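Local coordinates for protein SAR-endolysin (Enterobacteria phage P1, PDB 1XJU) that hydrolyses the glycan strands of the host's peptidoglycan late in phage infection, and is seen here in its secreted inactive, disulfide-blocked form, at residues C63-Q66 / G70-M73; G15-P20 / K44-I49. All blocks are in the same frame, centred on the assembly; numbering follows the deposited sequence.

Interaction 1: residues C63-Q66 / G70-M73; sequences CINQ and GKDM
Just past the end of helix 46-67 the chain turns back, so that Gly70 N reaches Ile64 O at 2.9 Å and the CA atoms of Asn65 and Gly70 come within 4.0 Å. The bond is bent, with an N-H...O angle of 141°. Glycine suits this place because the chain runs so close to Ile64 O and Asn65 OD1 that there is no room for a side chain. After it, residues 70-72 make a short 3-10 turn, closed by a bond from Met73 N to Gly70 O.

Beside the turn, Asn65 lays its amide against Lys71. Its OD1 lies 3.6 Å from Lys71 CG; it is also near Lys71 N, but at too poor an angle for a hydrogen bond. A long, flexible lysine fits here: bends at chi3 (-132°) and chi4 (91°) carry CE across Asn65 CB and bring NZ back towards the helix. There a water molecule bridges the two segments, donating to Asn65 O at 2.8 Å and accepting from both Lys71 N and Lys71 NZ. The carbonyl of Asn65, unlike that of Ile64, is thus joined to the turn through water. On a more buried side, Ile64 and Met73 cross at about a right angle, with Ile64 CG2 3.7 Å from Met73 CE. Met73 is extended beyond CG, which lets its unbranched chain slide the methyl group up to the branched isoleucine.

Ile64 continues onto Phe78, Met81 and Thr82 of helix 75-88, while Met73 also meets Trp118 and Met121 of helix 118-123. The reversal thus joins the end of helix 46-67 to these two helices, and the disulfide from Cys63 to Cys90 ties the same helix to helix 90-94.

Interaction 2: residues G15-P20 / K44-I49; sequences GCRRDP and KTDQQI
Arg17 lies across Asp46, its aliphatic stem over the carboxylate and one face of its guanidinium over Asp46 CB. The two side chains cross at about a right angle, with the guanidinium and carboxylate planes 35° apart. Arg17 CD sits 3.6 Å from Asp46 CG, and Arg17 NH1 comes to 3.4 Å from Asp46 OD2. That oxygen is well out of the guanidinium plane, so the pair is a salt bridge of charges alone, with no N-H aimed at the acid. A bend at chi3 (-130°) turns the guanidinium back over Asp46 CB.

Farther out, Gln47 offers an amide turned 90° from the guanidinium. A water links them, accepting from Arg17 NH2 and, at 3.1 Å, from Gln47 NE2. On the buried side Cys16 SG faces Ile49 CG2 at 4.1 Å, an apolar touch suited to a half-cystine and a beta-branched chain.

Asp46 opens helix 46-67 just after the N-cap, Thr45, whose OG1 accepts from Gln48 N at 3.0 Å. An acid in this first turn probably suits the partial positive charge of the helix start, and arginine in helix 13-18 supplies a cationic partner.

Cys16 is disulfide-bonded to Cys23, an active-site residue, as expected of the inactive enzyme; Ile49 also touches Val27, in the loop that connects the two segments. With polar groups outside and the sulfur inside, the chemistry implies a modest junction: electrostatic attraction, a water bridge and the apolar touch of Cys16 on Ile49 join the helices, consistent with the disulfide holding Cys23 out of catalysis.

Helix 46-67 is common to both contacts and spans the distance between them: its first turn serves interaction 2 and its last turns interaction 1. Their centres lie 27 Å apart and their nearest atoms about 17 Å, so they do not touch. Along the chain they come in series, with interaction 2 complete before interaction 1 begins. All four segments belong to the phage lysozyme region. One end of the long helix therefore meets helix 13-18 beside the blocked active site, whereas the other turns towards helix 75-88, away from the annotated catalytic residues. Each has a disulfide cysteine in one of its segments, but only the Cys16–Cys23 bond marks the inactive state.

Interaction 1: residues C63-Q66 / G70-M73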
ATOM      1  N   CYS A  63      -9.650  -1.541  -3.879  1.00  9.32           N
ATOM      2  CA  CYS A  63      -8.566  -2.320  -4.437  1.00  9.19           C
ATOM      3  C   CYS A  63      -8.464  -3.683  -3.742  1.00  8.19           C
ATOM      4  O   CYS A  63      -8.383  -4.748  -4.385  1.00  8.86           O
ATOM      5  CB  CYS A  63      -7.270  -1.549  -4.223  1.00  9.42           C
ATOM      6  SG  CYS A  63      -5.765  -2.537  -4.584  1.00  9.76           S
ATOM      7  N   ILE A  64      -8.419  -3.664  -2.412  1.00  7.96           N
ATOM      8  CA  ILE A  64      -8.294  -4.910  -1.663  1.00  7.90           C
ATOM      9  C   ILE A  64      -9.509  -5.816  -1.865  1.00  8.29           C
ATOM     10  O   ILE A  64      -9.357  -7.040  -2.018  1.00  8.33           O
ATOM     11  CB  ILE A  64      -7.957  -4.584  -0.190  1.00  7.66           C
ATOM     12  CG1 ILE A  64      -6.684  -3.723  -0.070  1.00  7.63           C
ATOM     13  CG2 ILE A  64      -7.858  -5.819   0.663  1.00  7.95           C
ATOM     14  CD1 ILE A  64      -5.484  -4.261  -0.856  1.00  8.08           C
ATOM     15  N   ASN A  65     -10.684  -5.252  -1.836  1.00  8.85           N
ATOM     16  CA  ASN A  65     -11.875  -6.051  -2.069  1.00  9.39           C
ATOM     17  C   ASN A  65     -11.901  -6.648  -3.457  1.00  9.03           C
ATOM     18  O   ASN A  65     -12.236  -7.850  -3.634  1.00 10.10           O
ATOM     19  CB  ASN A  65     -13.142  -5.206  -1.792  1.00  9.87           C
ATOM     20  CG  ASN A  65     -13.381  -5.009  -0.334  1.00 10.21           C
ATOM     21  OD1 ASN A  65     -12.977  -5.831   0.505  1.00 10.74           O
ATOM     22  ND2 ASN A  65     -14.015  -3.896   0.020  1.00 11.68           N
ATOM     23  N   GLN A  66     -11.615  -5.834  -4.468  1.00  9.48           N
ATOM     24  CA  GLN A  66     -11.766  -6.306  -5.842  1.00  9.69           C
ATOM     25  C   GLN A  66     -10.701  -7.239  -6.295  1.00  9.71           C
ATOM     26  O   GLN A  66     -10.982  -8.194  -7.064  1.00 11.94           O
ATOM     27  CB  GLN A  66     -11.809  -5.128  -6.794  1.00 10.94           C
ATOM     28  CG  GLN A  66     -13.049  -4.309  -6.733  1.00 12.83           C
ATOM     29  CD  GLN A  66     -14.266  -5.142  -7.060  1.00 16.81           C
ATOM     30  OE1 GLN A  66     -14.267  -5.903  -8.039  1.00 19.68           O
ATOM     31  NE2 GLN A  66     -15.280  -5.049  -6.225  1.00 20.30           N
ATOM     32  N   GLY A  70     -10.508  -9.121  -0.342  1.00  8.93           N
ATOM     33  CA  GLY A  70     -10.627  -8.408   0.902  1.00  8.99           C
ATOM     34  C   GLY A  70     -11.793  -8.831   1.763  1.00  8.87           C
ATOM     35  O   GLY A  70     -11.687  -8.861   2.959  1.00  9.18           O
ATOM     36  N   LYS A  71     -12.935  -9.119   1.144  1.00  9.67           N
ATOM     37  CA  LYS A  71     -14.131  -9.454   1.940  1.00 10.97           C
ATOM     38  C   LYS A  71     -13.955 -10.741   2.747  1.00  9.84           C
ATOM     39  O   LYS A  71     -14.670 -10.952   3.721  1.00 11.79           O
ATOM     40  CB  LYS A  71     -15.348  -9.537   1.016  1.00 12.87           C
ATOM     41  CG  LYS A  71     -15.705  -8.155   0.461  1.00 16.88           C
ATOM     42  CD  LYS A  71     -16.836  -8.207  -0.477  1.00 20.38           C
ATOM     43  CE  LYS A  71     -16.442  -7.397  -1.721  1.00 21.11           C
ATOM     44  NZ  LYS A  71     -15.778  -8.165  -2.797  1.00 25.74           N
ATOM     45  N   ASP A  72     -13.015 -11.567   2.326  1.00  9.48           N
ATOM     46  CA  ASP A  72     -12.711 -12.818   3.004  1.00 10.02           C
ATOM     47  C   ASP A  72     -11.634 -12.724   4.069  1.00  9.59           C
ATOM     48  O   ASP A  72     -11.418 -13.673   4.820  1.00 10.15           O
ATOM     49  CB  ASP A  72     -12.311 -13.894   2.016  1.00 11.28           C
ATOM     50  CG  ASP A  72     -13.359 -14.205   1.021  1.00 14.94           C
ATOM     51  OD1 ASP A  72     -14.561 -14.114   1.376  1.00 16.46           O
ATOM     52  OD2 ASP A  72     -12.985 -14.532  -0.150  1.00 18.36           O
ATOM     53  N   MET A  73     -10.947 -11.589   4.146  1.00  9.28           N
ATOM     54  CA  MET A  73      -9.880 -11.383   5.142  1.00  8.77           C
ATOM     55  C   MET A  73     -10.454 -11.043   6.476  1.00  8.99           C
ATOM     56  O   MET A  73     -11.496 -10.405   6.527  1.00  9.93           O
ATOM     57  CB  MET A  73      -9.016 -10.163   4.713  1.00  9.70           C
ATOM     58  CG  MET A  73      -8.235 -10.363   3.497  1.00  9.03           C
ATOM     59  SD  MET A  73      -7.200  -8.911   3.239  1.00  8.89           S
ATOM     60  CE  MET A  73      -6.697  -9.250   1.526  1.00  9.61           C
TER
HETATM   61  O   HOH W   1     -13.503  -9.342  -1.697  1.00 12.25           O

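Interaction 2: residues G15-P20 / K44-I49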
ATOM      1  N   GLY A  15      -0.488  14.783   8.528  1.00 11.78           N
ATOM      2  CA  GLY A  15       0.658  13.878   8.666  1.00 13.25           C
ATOM      3  C   GLY A  15       1.465  13.702   7.379  1.00 12.44           C
ATOM      4  O   GLY A  15       2.689  13.611   7.429  1.00 15.20           O
ATOM      5  N   CYS A  16       0.798  13.623   6.257  1.00 10.80           N
ATOM      6  CA  CYS A  16       1.469  13.672   4.938  1.00 11.20           C
ATOM      7  C   CYS A  16       2.244  14.974   4.689  1.00 11.08           C
ATOM      8  O   CYS A  16       3.331  14.958   4.141  1.00 11.11           O
ATOM      9  CB  CYS A  16       0.449  13.384   3.840  1.00 10.94           C
ATOM     10  SG  CYS A  16       0.799  13.918   2.161  1.00 11.12           S
ATOM     11  N   ARG A  17       1.703  16.058   5.170  1.00 11.07           N
ATOM     12  CA  ARG A  17       2.397  17.332   5.042  1.00 13.25           C
ATOM     13  C   ARG A  17       3.688  17.327   5.834  1.00 14.14           C
ATOM     14  O   ARG A  17       4.704  17.872   5.374  1.00 15.96           O
ATOM     15  CB  ARG A  17       1.541  18.436   5.588  1.00 14.54           C
ATOM     16  CG  ARG A  17       0.477  18.941   4.828  1.00 19.34           C
ATOM     17  CD  ARG A  17       0.343  20.413   5.178  1.00 24.96           C
ATOM     18  NE  ARG A  17      -1.004  20.760   5.516  1.00 26.86           N
ATOM     19  CZ  ARG A  17      -1.472  21.992   5.448  1.00 27.23           C
ATOM     20  NH1 ARG A  17      -0.681  22.993   5.040  1.00 25.27           N
ATOM     21  NH2 ARG A  17      -2.730  22.207   5.786  1.00 25.30           N
ATOM     22  N   ARG A  18       3.699  16.740   7.012  1.00 14.90           N
ATOM     23  CA  ARG A  18       4.928  16.767   7.769  1.00 17.59           C
ATOM     24  C   ARG A  18       5.853  15.612   7.438  1.00 14.51           C
ATOM     25  O   ARG A  18       7.070  15.795   7.520  1.00 15.61           O
ATOM     26  CB  ARG A  18       4.685  16.887   9.248  1.00 21.38           C
ATOM     27  CG  ARG A  18       4.229  15.705   9.866  1.00 23.39           C
ATOM     28  CD  ARG A  18       4.394  15.683  11.418  1.00 20.87           C
ATOM     29  NE  ARG A  18       3.652  14.509  11.799  1.00 22.82           N
ATOM     30  CZ  ARG A  18       2.344  14.475  11.853  1.00 21.32           C
ATOM     31  NH1 ARG A  18       1.625  15.577  11.670  1.00 20.44           N
ATOM     32  NH2 ARG A  18       1.741  13.327  12.093  1.00 20.86           N
ATOM     33  N   ASP A  19       5.311  14.451   7.066  1.00 13.57           N
ATOM     34  CA  ASP A  19       6.097  13.242   6.796  1.00 12.99           C
ATOM     35  C   ASP A  19       5.573  12.712   5.473  1.00 12.35           C
ATOM     36  O   ASP A  19       4.527  12.055   5.404  1.00 12.84           O
ATOM     37  CB  ASP A  19       5.894  12.138   7.871  1.00 14.54           C
ATOM     38  CG  ASP A  19       6.663  10.887   7.569  1.00 15.78           C
ATOM     39  OD1 ASP A  19       7.306  10.797   6.548  1.00 14.97           O
ATOM     40  OD2 ASP A  19       6.767   9.892   8.330  1.00 18.55           O
ATOM     41  N   PRO A  20       6.321  12.933   4.416  1.00 11.36           N
ATOM     42  CA  PRO A  20       5.780  12.615   3.121  1.00 11.81           C
ATOM     43  C   PRO A  20       5.700  11.103   2.864  1.00 11.26           C
ATOM     44  O   PRO A  20       5.055  10.677   1.884  1.00 10.89           O
ATOM     45  CB  PRO A  20       6.711  13.378   2.187  1.00 12.61           C
ATOM     46  CG  PRO A  20       8.052  13.360   2.951  1.00 13.34           C
ATOM     47  CD  PRO A  20       7.688  13.550   4.344  1.00 12.48           C
ATOM     48  N   LYS A  44       0.002  18.492  -6.749  1.00  7.86           N
ATOM     49  CA  LYS A  44      -1.199  18.751  -5.960  1.00  8.28           C
ATOM     50  C   LYS A  44      -0.895  19.665  -4.785  1.00  8.35           C
ATOM     51  O   LYS A  44       0.161  19.600  -4.209  1.00  8.95           O
ATOM     52  CB  LYS A  44      -1.810  17.428  -5.431  1.00  9.97           C
ATOM     53  CG  LYS A  44      -2.288  16.502  -6.525  1.00 11.61           C
ATOM     54  CD  LYS A  44      -3.138  15.344  -6.064  1.00 15.09           C
ATOM     55  CE  LYS A  44      -3.628  14.486  -7.195  1.00 20.35           C
ATOM     56  NZ  LYS A  44      -4.295  15.346  -8.153  1.00 24.47           N
ATOM     57  N   THR A  45      -1.895  20.473  -4.407  1.00  8.84           N
ATOM     58  CA  THR A  45      -1.827  21.255  -3.188  1.00  9.20           C
ATOM     59  C   THR A  45      -2.099  20.400  -1.969  1.00  8.80           C
ATOM     60  O   THR A  45      -2.740  19.326  -2.042  1.00  8.87           O
ATOM     61  CB  THR A  45      -2.845  22.397  -3.171  1.00 10.47           C
ATOM     62  OG1 THR A  45      -4.168  21.854  -3.259  1.00 11.52           O
ATOM     63  CG2 THR A  45      -2.588  23.393  -4.338  1.00 11.16           C
ATOM     64  N   ASP A  46      -1.660  20.885  -0.836  1.00  8.69           N
ATOM     65  CA  ASP A  46      -2.023  20.242   0.389  1.00  8.79           C
ATOM     66  C   ASP A  46      -3.529  20.162   0.562  1.00  9.26           C
ATOM     67  O   ASP A  46      -4.083  19.168   1.080  1.00 10.15           O
ATOM     68  CB  ASP A  46      -1.424  21.019   1.572  1.00  9.77           C
ATOM     69  CG  ASP A  46       0.078  21.024   1.599  1.00 10.56           C
ATOM     70  OD1 ASP A  46       0.776  20.031   1.261  1.00 13.52           O
ATOM     71  OD2 ASP A  46       0.644  22.065   2.022  1.00 12.10           O
ATOM     72  N   GLN A  47      -4.233  21.181   0.142  1.00  9.63           N
ATOM     73  CA  GLN A  47      -5.658  21.197   0.316  1.00 10.00           C
ATOM     74  C   GLN A  47      -6.359  20.145  -0.545  1.00  9.43           C
ATOM     75  O   GLN A  47      -7.318  19.518  -0.102  1.00 10.17           O
ATOM     76  CB  GLN A  47      -6.188  22.589   0.061  1.00 12.14           C
ATOM     77  CG  GLN A  47      -5.724  23.597   1.157  1.00 15.27           C
ATOM     78  CD  GLN A  47      -4.195  23.936   1.124  1.00 14.57           C
ATOM     79  OE1 GLN A  47      -3.561  23.968   0.017  1.00 14.16           O
ATOM     80  NE2 GLN A  47      -3.605  24.203   2.296  1.00 16.21           N
ATOM     81  N   GLN A  48      -5.853  19.878  -1.735  1.00  9.70           N
ATOM     82  CA  GLN A  48      -6.414  18.824  -2.533  1.00 10.08           C
ATOM     83  C   GLN A  48      -6.165  17.447  -1.900  1.00  9.54           C
ATOM     84  O   GLN A  48      -7.051  16.570  -1.894  1.00 10.47           O
ATOM     85  CB  GLN A  48      -5.878  18.820  -3.953  1.00 12.26           C
ATOM     86  CG  GLN A  48      -6.665  17.703  -4.702  1.00 15.00           C
ATOM     87  CD  GLN A  48      -6.450  17.561  -6.162  1.00 16.33           C
ATOM     88  OE1 GLN A  48      -5.791  18.379  -6.802  1.00 20.56           O
ATOM     89  NE2 GLN A  48      -7.041  16.527  -6.711  1.00 18.58           N
ATOM     90  N   ILE A  49      -4.964  17.253  -1.372  1.00  8.06           N
ATOM     91  CA  ILE A  49      -4.634  16.000  -0.685  1.00  8.32           C
ATOM     92  C   ILE A  49      -5.603  15.810   0.467  1.00  8.71           C
ATOM     93  O   ILE A  49      -6.169  14.700   0.669  1.00  9.15           O
ATOM     94  CB  ILE A  49      -3.178  15.976  -0.255  1.00  7.98           C
ATOM     95  CG1 ILE A  49      -2.259  15.905  -1.467  1.00  8.92           C
ATOM     96  CG2 ILE A  49      -2.917  14.777   0.696  1.00  8.43           C
ATOM     97  CD1 ILE A  49      -0.823  16.152  -1.199  1.00  9.73           C
TER
HETATM   98  O   HOH W   2      -4.577  23.813   5.205  1.00 20.21           O